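Local coordinates for glycosylation Associate Protein 1 (Streptococcus agalactiae serotype V, PDB 6OYC) that probably works with its partners Gap2 and Gap3 in the glycosylation and export of serine-rich adhesins through the accessory Sec system, at residues L53-N58 / F153-L158; Y167-A172 / I178-L183; N463-E468 / E474-Y479. One frame throughout, in Å; residues are numbered along the deposited sequence.

Contact 1: L53-N58 / F153-L158; sequences LNYMPN and FLSSIL
The hydroxyl of Tyr55 is held between two consecutive serines: OH lies 2.6 Å from Ser155 OG and 2.9 Å from Ser156 OG, and both pairs are hydrogen bonds in which either oxygen could be the donor. Seen from Tyr55 OH, the two serine oxygens stand about 124° apart, so they clasp it from different directions. Ser155 OG arrives near the ring plane, on the CE1 edge, 3.3 Å from CE1 of Tyr55, whereas Ser156 OG approaches obliquely on the CE2 flank.

Neighbours on a regular strand would turn to opposite faces. Here a classic beta bulge, with Ser155 and Ser156 both facing Leu147, puts the two side chains on the same side. Their torsions differ: Ser155 OG is anti to its N (chi1 -178°), while that of Ser156 sits between N and the carbonyl carbon (chi1 74°). Each serine oxygen has a further hydrogen-bond partner, Gln81 NE2 for Ser155 and Gln168 NE2 for Ser156, so the buried polar group continues beyond the tyrosine.

Within its own loop the Tyr55 ring is backed by Pro57, whose CD stands 3.7 Å above the ring plane, over its centre. Pro57 CB also comes to 4.3 Å from Ser155 OG, a loose contact.

Tyr55 meets Tyr170 edge-to-face and also packs against the ring of Phe77 from helix 76-80. The contact thus ties the loop between strand 48-52 of the parallel sheet and helix 59-65 to strand 154-161 of the large antiparallel sheet, flanked there by strands 141-148 and 164-171.

Contact 2: Y167-A172 / I178-L183; sequences YQDYLA and IMREYL
Strands 167-171 and 178-182 run antiparallel at 162°, with Gln168-Glu181 and Tyr170-Met179 as hydrogen-bonded pairs and Tyr167-Tyr182 and Asp169-Arg180 as non-hydrogen-bonded ones. At Tyr170 the pattern slips: its N donates to Met179 O and its O accepts from Ile178 N, so Ile178 and Met179 share one partner in a classic beta bulge.

On the face with Asp169, Arg180 grips the carboxylate side-on. NE reaches OD1 of Asp169 at 2.8 Å and NH2 reaches OD2 at 3.2 Å, each oxygen using its syn lone pair, though both oxygens lie tilted out of the guanidinium plane. Arg177 binds OD2 as well, so two arginines share this acid. A bend at chi3 (-48°) lays the guanidinium flat on the Tyr167 ring, planes 10° apart, as an off-centre cation-pi stack in which CZ of Arg180 sits 3.5 Å from CE1 of Tyr167. Tyr167 in turn sets its CB over the face of Tyr182.

This is a beta hairpin within the large antiparallel sheet, and its other face packs toward helix 76-80 and the loop bearing Arg13. There Tyr170 OH donates to Glu181 OE1 at 2.6 Å, nearly along the carboxylate C-O bond. The same oxygen forms a salt bridge with Arg13, which also hydrogen-bonds Gln168 OE1; phenol and guanidinium together probably steady its negative charge. Met179, extended beyond CG, brings its CE over the face of the Tyr170 ring, 3.7 Å from the centroid, with SD in an oblique Met-aromatic contact. Next to the turn joining the strands, Ala172 CB touches Ile178 CD1 at 4.2 Å.

Contact 3: N463-E468 / E474-Y479; sequences NGYIIE and EKAIPY
Tyr465 presents two different surfaces to helix 473-481: a ring face to Ala476 and a ring edge to Tyr479. Ala476 CA lies over the centre of the Tyr465 ring, and its CB closes on the rim, 3.5 Å from CD1 of Tyr465. The edge carrying CD2 points at the face of Tyr479 in an edge-to-face pair, with planes at 58° and centroids 5.3 Å apart. The closest carbons of that pair, CD2 of Tyr465 and CD2 of Tyr479, are 3.9 Å from each other, and the point of approach is off-centre, toward the rim of the Tyr479 ring. With CG of Tyr465 opposite N about the first side-chain bond (chi1 -163°), its ring reaches over to the helix, and the two tyrosine side chains cross at about a right angle.

Strand 464-466 is the last in order, and an outermost strand, of a six-stranded parallel sheet, and the helix that follows it runs back against it at 172°, the strand-then-helix packing of a Rossmann-like domain, consistent with the GT-B clan. Backbone bonds to Gln449 and Asn451 hold Tyr465 beside strand 449-451, while His460 meets its ring edge-to-face.

Lys475, fully extended, runs crosswise past the phenol end: its CE is 3.5 Å from Tyr465 OH, a van der Waals contact between the lysine methylenes and the phenol oxygen at the exposed margin. Ile467 is two residues on from Tyr465 and turns to the same side, setting CG2 3.7 Å from Ala476 CB, so the small alanine is touched by both side chains. The helix is kinked where Pro478 N lacks a bond to the preceding turn, yet Tyr479 N still reaches Lys475 O at 3.1 Å. On another side of the helix, Ile477 packs on helix 329-344.

Contacts 1, 2 and 3 follow one another in series along the chain. The first two are neighbours, centres about 10 Å apart, because strands 154-161 and 164-171 lie side by side in the large antiparallel sheet; Ile157 O to Asp169 N and Ser155 O to Leu171 N, both 2.9 Å, probably hydrogen-bond them directly. Contact 3 stands on the opposite side of the chain's centre, in the six-stranded parallel sheet, its centre about 48 Å from that of contact 1 and 56 Å from that of contact 2. Contact 1 joins the antiparallel sheet to a loop of the seven-stranded parallel sheet, whereas contact 3 belongs to the other Rossmann-like half of this probable GT-B arrangement.

Contact 1: L53-N58 / F153-L158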
loop_
_atom_site.group_PDB
_atom_site.type_symbol
_atom_site.label_atom_id
_atom_site.label_comp_id
_atom_site.label_asym_id
_atom_site.label_seq_id
_atom_site.Cartn_x
_atom_site.Cartn_y
_atom_site.Cartn_z
ATOM N N LEU A 53 8.680 8.146 10.656
ATOM C CA LEU A 53 8.734 8.107 12.112
ATOM C C LEU A 53 8.795 6.698 12.675
ATOM O O LEU A 53 9.320 6.515 13.774
ATOM C CB LEU A 53 7.531 8.833 12.711
ATOM C CG LEU A 53 7.421 10.331 12.437
ATOM C CD1 LEU A 53 6.232 10.926 13.212
ATOM C CD2 LEU A 53 8.693 11.062 12.794
ATOM N N ASN A 54 8.273 5.699 11.965
ATOM C CA ASN A 54 8.228 4.340 12.485
ATOM C C ASN A 54 9.398 3.523 11.960
ATOM O O ASN A 54 10.109 3.919 11.037
ATOM C CB ASN A 54 6.907 3.654 12.124
ATOM C CG ASN A 54 6.683 3.565 10.622
ATOM O OD1 ASN A 54 6.785 4.558 9.906
ATOM N ND2 ASN A 54 6.379 2.372 10.145
ATOM N N TYR A 55 9.584 2.361 12.579
ATOM C CA TYR A 55 10.651 1.431 12.217
ATOM C C TYR A 55 10.384 0.833 10.827
ATOM O O TYR A 55 9.345 0.199 10.603
ATOM C CB TYR A 55 10.709 0.346 13.294
ATOM C CG TYR A 55 11.758 -0.734 13.146
ATOM C CD1 TYR A 55 13.109 -0.418 12.997
ATOM C CD2 TYR A 55 11.397 -2.076 13.171
ATOM C CE1 TYR A 55 14.061 -1.407 12.882
ATOM C CE2 TYR A 55 12.339 -3.070 13.074
ATOM C CZ TYR A 55 13.664 -2.731 12.919
ATOM O OH TYR A 55 14.605 -3.717 12.810
ATOM N N MET A 56 11.301 1.033 9.881
ATOM C CA MET A 56 11.082 0.597 8.495
ATOM C C MET A 56 12.338 -0.050 7.907
ATOM O O MET A 56 12.990 0.507 7.015
ATOM C CB MET A 56 10.624 1.785 7.641
ATOM C CG MET A 56 9.195 2.225 7.930
ATOM S SD MET A 56 8.071 1.015 7.217
ATOM C CE MET A 56 7.824 1.738 5.584
ATOM N N PRO A 57 12.689 -1.253 8.366
ATOM C CA PRO A 57 13.910 -1.908 7.843
ATOM C C PRO A 57 13.851 -2.208 6.349
ATOM O O PRO A 57 14.902 -2.413 5.726
ATOM C CB PRO A 57 13.998 -3.197 8.669
ATOM C CG PRO A 57 12.579 -3.431 9.154
ATOM C CD PRO A 57 11.996 -2.080 9.369
ATOM N N ASN A 58 12.662 -2.220 5.747
ATOM C CA ASN A 58 12.507 -2.469 4.320
ATOM C C ASN A 58 12.188 -1.197 3.548
ATOM O O ASN A 58 11.568 -1.256 2.482
ATOM C CB ASN A 58 11.419 -3.511 4.072
ATOM C CG ASN A 58 11.780 -4.432 2.964
ATOM O OD1 ASN A 58 12.895 -4.959 2.929
ATOM N ND2 ASN A 58 10.858 -4.614 2.006
ATOM N N PHE A 153 21.990 -5.871 6.611
ATOM C CA PHE A 153 22.553 -6.066 7.940
ATOM C C PHE A 153 21.439 -6.517 8.877
ATOM O O PHE A 153 20.251 -6.372 8.564
ATOM C CB PHE A 153 23.233 -4.785 8.461
ATOM C CG PHE A 153 22.291 -3.627 8.663
ATOM C CD1 PHE A 153 21.603 -3.474 9.862
ATOM C CD2 PHE A 153 22.099 -2.690 7.656
ATOM C CE1 PHE A 153 20.728 -2.400 10.056
ATOM C CE2 PHE A 153 21.224 -1.615 7.839
ATOM C CZ PHE A 153 20.537 -1.476 9.050
ATOM N N LEU A 154 21.818 -7.067 10.037
ATOM C CA LEU A 154 20.831 -7.426 11.068
ATOM C C LEU A 154 20.364 -6.160 11.782
ATOM O O LEU A 154 21.148 -5.536 12.488
ATOM C CB LEU A 154 21.412 -8.413 12.077
ATOM C CG LEU A 154 20.449 -8.884 13.192
ATOM C CD1 LEU A 154 19.185 -9.563 12.644
ATOM C CD2 LEU A 154 21.171 -9.813 14.121
ATOM N N SER A 155 19.088 -5.791 11.608
ATOM C CA SER A 155 18.519 -4.578 12.181
ATOM C C SER A 155 18.016 -4.771 13.608
ATOM O O SER A 155 18.208 -3.887 14.451
ATOM C CB SER A 155 17.370 -4.057 11.307
ATOM O OG SER A 155 16.839 -2.838 11.827
ATOM N N SER A 156 17.378 -5.899 13.906
ATOM C CA SER A 156 16.866 -6.100 15.252
ATOM C C SER A 156 16.586 -7.583 15.492
ATOM O O SER A 156 16.503 -8.380 14.554
ATOM C CB SER A 156 15.612 -5.238 15.491
ATOM O OG SER A 156 14.463 -5.743 14.817
ATOM N N ILE A 157 16.446 -7.944 16.774
ATOM C CA ILE A 157 16.043 -9.289 17.191
ATOM C C ILE A 157 14.872 -9.161 18.144
ATOM O O ILE A 157 14.954 -8.429 19.136
ATOM C CB ILE A 157 17.165 -10.073 17.895
ATOM C CG1 ILE A 157 18.418 -10.168 17.043
ATOM C CG2 ILE A 157 16.694 -11.464 18.251
ATOM C CD1 ILE A 157 19.598 -10.637 17.855
ATOM N N LEU A 158 13.804 -9.895 17.865
ATOM C CA LEU A 158 12.619 -9.924 18.713
ATOM C C LEU A 158 12.672 -11.221 19.518
ATOM O O LEU A 158 12.598 -12.310 18.943
ATOM C CB LEU A 158 11.349 -9.835 17.858
ATOM C CG LEU A 158 10.091 -9.278 18.539
ATOM C CD1 LEU A 158 8.966 -8.947 17.548
ATOM C CD2 LEU A 158 9.598 -10.247 19.620
#

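Contact 2: Y167-A172 / I178-L183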
loop_
_atom_site.group_PDB
_atom_site.type_symbol
_atom_site.label_atom_id
_atom_site.label_comp_id
_atom_site.label_asym_id
_atom_site.label_seq_id
_atom_site.Cartn_x
_atom_site.Cartn_y
_atom_site.Cartn_z
ATOM N N TYR A 167 10.727 -8.796 24.305
ATOM C CA TYR A 167 11.345 -7.504 24.009
ATOM C C TYR A 167 12.095 -7.583 22.679
ATOM O O TYR A 167 12.387 -8.665 22.161
ATOM C CB TYR A 167 12.305 -7.069 25.125
ATOM C CG TYR A 167 13.360 -8.118 25.438
ATOM C CD1 TYR A 167 14.529 -8.211 24.693
ATOM C CD2 TYR A 167 13.175 -9.024 26.462
ATOM C CE1 TYR A 167 15.475 -9.166 24.967
ATOM C CE2 TYR A 167 14.124 -9.993 26.741
ATOM C CZ TYR A 167 15.263 -10.057 25.996
ATOM O OH TYR A 167 16.197 -11.020 26.283
ATOM N N GLN A 168 12.458 -6.410 22.171
ATOM C CA GLN A 168 13.118 -6.271 20.881
ATOM C C GLN A 168 14.402 -5.469 21.052
ATOM O O GLN A 168 14.370 -4.339 21.558
ATOM C CB GLN A 168 12.198 -5.579 19.864
ATOM C CG GLN A 168 12.690 -5.713 18.434
ATOM C CD GLN A 168 11.552 -6.002 17.449
ATOM O OE1 GLN A 168 10.373 -5.807 17.765
ATOM N NE2 GLN A 168 11.911 -6.461 16.252
ATOM N N ASP A 169 15.524 -6.046 20.626
ATOM C CA ASP A 169 16.812 -5.359 20.642
ATOM C C ASP A 169 17.087 -4.762 19.266
ATOM O O ASP A 169 17.140 -5.495 18.275
ATOM C CB ASP A 169 17.928 -6.320 21.048
ATOM C CG ASP A 169 17.849 -6.696 22.510
ATOM O OD1 ASP A 169 16.950 -6.146 23.190
ATOM O OD2 ASP A 169 18.672 -7.521 22.981
ATOM N N TYR A 170 17.260 -3.440 19.200
ATOM C CA TYR A 170 17.568 -2.773 17.943
ATOM C C TYR A 170 19.064 -2.544 17.863
ATOM O O TYR A 170 19.670 -2.041 18.814
ATOM C CB TYR A 170 16.845 -1.437 17.807
ATOM C CG TYR A 170 15.335 -1.474 17.795
ATOM C CD1 TYR A 170 14.613 -1.695 18.972
ATOM C CD2 TYR A 170 14.621 -1.219 16.616
ATOM C CE1 TYR A 170 13.217 -1.690 18.971
ATOM C CE2 TYR A 170 13.217 -1.220 16.598
ATOM C CZ TYR A 170 12.527 -1.452 17.784
ATOM O OH TYR A 170 11.152 -1.431 17.796
ATOM N N LEU A 171 19.650 -2.883 16.720
ATOM C CA LEU A 171 21.093 -2.978 16.576
ATOM C C LEU A 171 21.605 -1.943 15.588
ATOM O O LEU A 171 20.873 -1.472 14.713
ATOM C CB LEU A 171 21.508 -4.386 16.115
ATOM C CG LEU A 171 20.973 -5.593 16.916
ATOM C CD1 LEU A 171 21.522 -6.932 16.424
ATOM C CD2 LEU A 171 21.270 -5.441 18.398
ATOM N N ALA A 172 22.885 -1.581 15.762
ATOM C CA ALA A 172 23.670 -0.911 14.732
ATOM C C ALA A 172 24.281 -1.959 13.799
ATOM O O ALA A 172 24.309 -3.151 14.131
ATOM C CB ALA A 172 24.765 -0.059 15.378
ATOM N N ILE A 178 21.622 -0.759 20.381
ATOM C CA ILE A 178 21.376 0.641 20.715
ATOM C C ILE A 178 20.290 0.774 21.765
ATOM O O ILE A 178 20.416 1.574 22.692
ATOM C CB ILE A 178 21.018 1.456 19.465
ATOM C CG1 ILE A 178 22.123 1.329 18.418
ATOM C CG2 ILE A 178 20.774 2.893 19.854
ATOM C CD1 ILE A 178 23.436 1.860 18.864
ATOM N N MET A 179 19.214 0.005 21.642
ATOM C CA MET A 179 18.139 0.110 22.620
ATOM C C MET A 179 17.347 -1.186 22.633
ATOM O O MET A 179 17.339 -1.944 21.658
ATOM C CB MET A 179 17.215 1.297 22.330
ATOM C CG MET A 179 16.470 1.145 21.025
ATOM S SD MET A 179 15.367 2.484 20.624
ATOM C CE MET A 179 14.808 1.958 19.012
ATOM N N ARG A 180 16.687 -1.428 23.760
ATOM C CA ARG A 180 15.771 -2.547 23.927
ATOM C C ARG A 180 14.376 -2.013 24.230
ATOM O O ARG A 180 14.216 -1.154 25.105
ATOM C CB ARG A 180 16.240 -3.478 25.042
ATOM C CG ARG A 180 15.162 -4.431 25.531
ATOM C CD ARG A 180 15.731 -5.430 26.530
ATOM N NE ARG A 180 16.960 -6.034 26.033
ATOM C CZ ARG A 180 17.616 -7.000 26.662
ATOM N NH1 ARG A 180 17.144 -7.476 27.808
ATOM N NH2 ARG A 180 18.729 -7.501 26.139
ATOM N N GLU A 181 13.382 -2.510 23.498
ATOM C CA GLU A 181 11.980 -2.130 23.647
ATOM C C GLU A 181 11.219 -3.341 24.158
ATOM O O GLU A 181 11.170 -4.368 23.475
ATOM C CB GLU A 181 11.372 -1.660 22.315
ATOM C CG GLU A 181 9.872 -1.330 22.392
ATOM C CD GLU A 181 9.191 -1.165 21.019
ATOM O OE1 GLU A 181 9.759 -1.536 19.958
ATOM O OE2 GLU A 181 8.065 -0.645 21.004
ATOM N N TYR A 182 10.632 -3.222 25.347
ATOM C CA TYR A 182 9.870 -4.314 25.934
ATOM C C TYR A 182 8.483 -4.404 25.301
ATOM O O TYR A 182 7.925 -3.404 24.834
ATOM C CB TYR A 182 9.788 -4.145 27.462
ATOM C CG TYR A 182 11.085 -4.566 28.147
ATOM C CD1 TYR A 182 12.177 -3.707 28.188
ATOM C CD2 TYR A 182 11.225 -5.838 28.700
ATOM C CE1 TYR A 182 13.379 -4.084 28.797
ATOM C CE2 TYR A 182 12.415 -6.235 29.305
ATOM C CZ TYR A 182 13.489 -5.349 29.348
ATOM O OH TYR A 182 14.673 -5.734 29.935
ATOM N N LEU A 183 7.923 -5.630 25.296
ATOM C CA LEU A 183 6.737 -5.972 24.512
ATOM C C LEU A 183 5.693 -6.732 25.324
ATOM O O LEU A 183 4.846 -7.412 24.745
ATOM C CB LEU A 183 7.124 -6.809 23.283
ATOM C CG LEU A 183 8.127 -6.194 22.296
ATOM C CD1 LEU A 183 8.498 -7.201 21.207
ATOM C CD2 LEU A 183 7.590 -4.877 21.693
#

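Contact 3: N463-E468 / E474-Y479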
loop_
_atom_site.group_PDB
_atom_site.type_symbol
_atom_site.label_atom_id
_atom_site.label_comp_id
_atom_site.label_asym_id
_atom_site.label_seq_id
_atom_site.Cartn_x
_atom_site.Cartn_y
_atom_site.Cartn_z
ATOM N N ASN A 463 -16.062 7.714 -18.745
ATOM C CA ASN A 463 -14.936 6.818 -18.498
ATOM C C ASN A 463 -15.418 5.549 -17.816
ATOM O O ASN A 463 -14.631 4.864 -17.154
ATOM C CB ASN A 463 -13.846 7.505 -17.653
ATOM C CG ASN A 463 -14.265 7.737 -16.198
ATOM O OD1 ASN A 463 -15.440 7.992 -15.894
ATOM N ND2 ASN A 463 -13.295 7.656 -15.292
ATOM N N GLY A 464 -16.698 5.238 -17.946
ATOM C CA GLY A 464 -17.252 4.068 -17.296
ATOM C C GLY A 464 -18.741 3.982 -17.561
ATOM O O GLY A 464 -19.322 4.786 -18.300
ATOM N N TYR A 465 -19.352 2.981 -16.947
ATOM C CA TYR A 465 -20.760 2.700 -17.177
ATOM C C TYR A 465 -21.340 2.098 -15.908
ATOM O O TYR A 465 -20.820 1.099 -15.394
ATOM C CB TYR A 465 -20.939 1.754 -18.364
ATOM C CG TYR A 465 -22.343 1.715 -18.933
ATOM C CD1 TYR A 465 -23.358 1.006 -18.291
ATOM C CD2 TYR A 465 -22.650 2.368 -20.127
ATOM C CE1 TYR A 465 -24.648 0.950 -18.818
ATOM C CE2 TYR A 465 -23.942 2.320 -20.664
ATOM C CZ TYR A 465 -24.932 1.610 -20.004
ATOM O OH TYR A 465 -26.204 1.565 -20.524
ATOM N N ILE A 466 -22.399 2.720 -15.403
ATOM C CA ILE A 466 -23.073 2.271 -14.192
ATOM C C ILE A 466 -24.309 1.476 -14.597
ATOM O O ILE A 466 -25.231 2.017 -15.222
ATOM C CB ILE A 466 -23.439 3.459 -13.289
ATOM C CG1 ILE A 466 -22.200 4.318 -13.020
ATOM C CG2 ILE A 466 -24.027 2.968 -11.985
ATOM C CD1 ILE A 466 -22.456 5.461 -12.057
ATOM N N ILE A 467 -24.325 0.193 -14.257
ATOM C CA ILE A 467 -25.446 -0.683 -14.572
ATOM C C ILE A 467 -26.382 -0.743 -13.369
ATOM O O ILE A 467 -25.939 -0.765 -12.210
ATOM C CB ILE A 467 -24.971 -2.092 -14.993
ATOM C CG1 ILE A 467 -24.203 -2.773 -13.870
ATOM C CG2 ILE A 467 -24.088 -2.020 -16.230
ATOM C CD1 ILE A 467 -23.844 -4.206 -14.164
ATOM N N GLU A 468 -27.687 -0.736 -13.650
ATOM C CA GLU A 468 -28.697 -0.866 -12.608
ATOM C C GLU A 468 -28.928 -2.320 -12.238
ATOM O O GLU A 468 -29.312 -2.607 -11.102
ATOM C CB GLU A 468 -30.018 -0.235 -13.056
ATOM C CG GLU A 468 -29.976 1.286 -13.198
ATOM C CD GLU A 468 -30.676 1.785 -14.464
ATOM O OE1 GLU A 468 -31.034 2.986 -14.521
ATOM O OE2 GLU A 468 -30.872 0.976 -15.401
ATOM N N GLU A 474 -24.832 -7.009 -20.476
ATOM C CA GLU A 474 -25.034 -7.356 -21.880
ATOM C C GLU A 474 -25.136 -6.123 -22.765
ATOM O O GLU A 474 -24.967 -6.235 -23.984
ATOM C CB GLU A 474 -26.288 -8.224 -22.043
ATOM C CG GLU A 474 -26.106 -9.675 -21.619
ATOM C CD GLU A 474 -27.431 -10.382 -21.379
ATOM O OE1 GLU A 474 -27.632 -10.943 -20.279
ATOM O OE2 GLU A 474 -28.276 -10.372 -22.298
ATOM N N LYS A 475 -25.414 -4.960 -22.183
ATOM C CA LYS A 475 -25.353 -3.688 -22.889
ATOM C C LYS A 475 -24.036 -2.965 -22.639
ATOM O O LYS A 475 -23.420 -2.446 -23.577
ATOM C CB LYS A 475 -26.524 -2.799 -22.450
ATOM C CG LYS A 475 -26.628 -1.459 -23.154
ATOM C CD LYS A 475 -27.885 -0.700 -22.707
ATOM C CE LYS A 475 -28.011 0.680 -23.378
ATOM N NZ LYS A 475 -29.333 1.343 -23.118
ATOM N N ALA A 476 -23.573 -2.970 -21.384
ATOM C CA ALA A 476 -22.403 -2.188 -21.004
ATOM C C ALA A 476 -21.117 -2.744 -21.616
ATOM O O ALA A 476 -20.226 -1.975 -21.998
ATOM C CB ALA A 476 -22.306 -2.127 -19.479
ATOM N N ILE A 477 -20.984 -4.062 -21.705
ATOM C CA ILE A 477 -19.741 -4.645 -22.213
ATOM C C ILE A 477 -19.586 -4.314 -23.698
ATOM O O ILE A 477 -18.508 -3.850 -24.100
ATOM C CB ILE A 477 -19.673 -6.158 -21.939
ATOM C CG1 ILE A 477 -19.580 -6.420 -20.434
ATOM C CG2 ILE A 477 -18.486 -6.765 -22.639
ATOM C CD1 ILE A 477 -19.534 -7.899 -20.057
ATOM N N PRO A 478 -20.607 -4.507 -24.552
ATOM C CA PRO A 478 -20.453 -4.075 -25.956
ATOM C C PRO A 478 -20.218 -2.588 -26.108
ATOM O O PRO A 478 -19.455 -2.177 -26.990
ATOM C CB PRO A 478 -21.777 -4.502 -26.599
ATOM C CG PRO A 478 -22.223 -5.659 -25.773
ATOM C CD PRO A 478 -21.848 -5.283 -24.366
ATOM N N TYR A 479 -20.843 -1.772 -25.252
ATOM C CA TYR A 479 -20.685 -0.322 -25.313
ATOM C C TYR A 479 -19.222 0.111 -25.318
ATOM O O TYR A 479 -18.865 1.114 -25.945
ATOM C CB TYR A 479 -21.402 0.301 -24.121
ATOM C CG TYR A 479 -21.356 1.810 -24.067
ATOM C CD1 TYR A 479 -22.267 2.573 -24.790
ATOM C CD2 TYR A 479 -20.422 2.479 -23.276
ATOM C CE1 TYR A 479 -22.250 3.957 -24.739
ATOM C CE2 TYR A 479 -20.400 3.879 -23.218
ATOM C CZ TYR A 479 -21.323 4.606 -23.958
ATOM O OH TYR A 479 -21.337 5.983 -23.929
#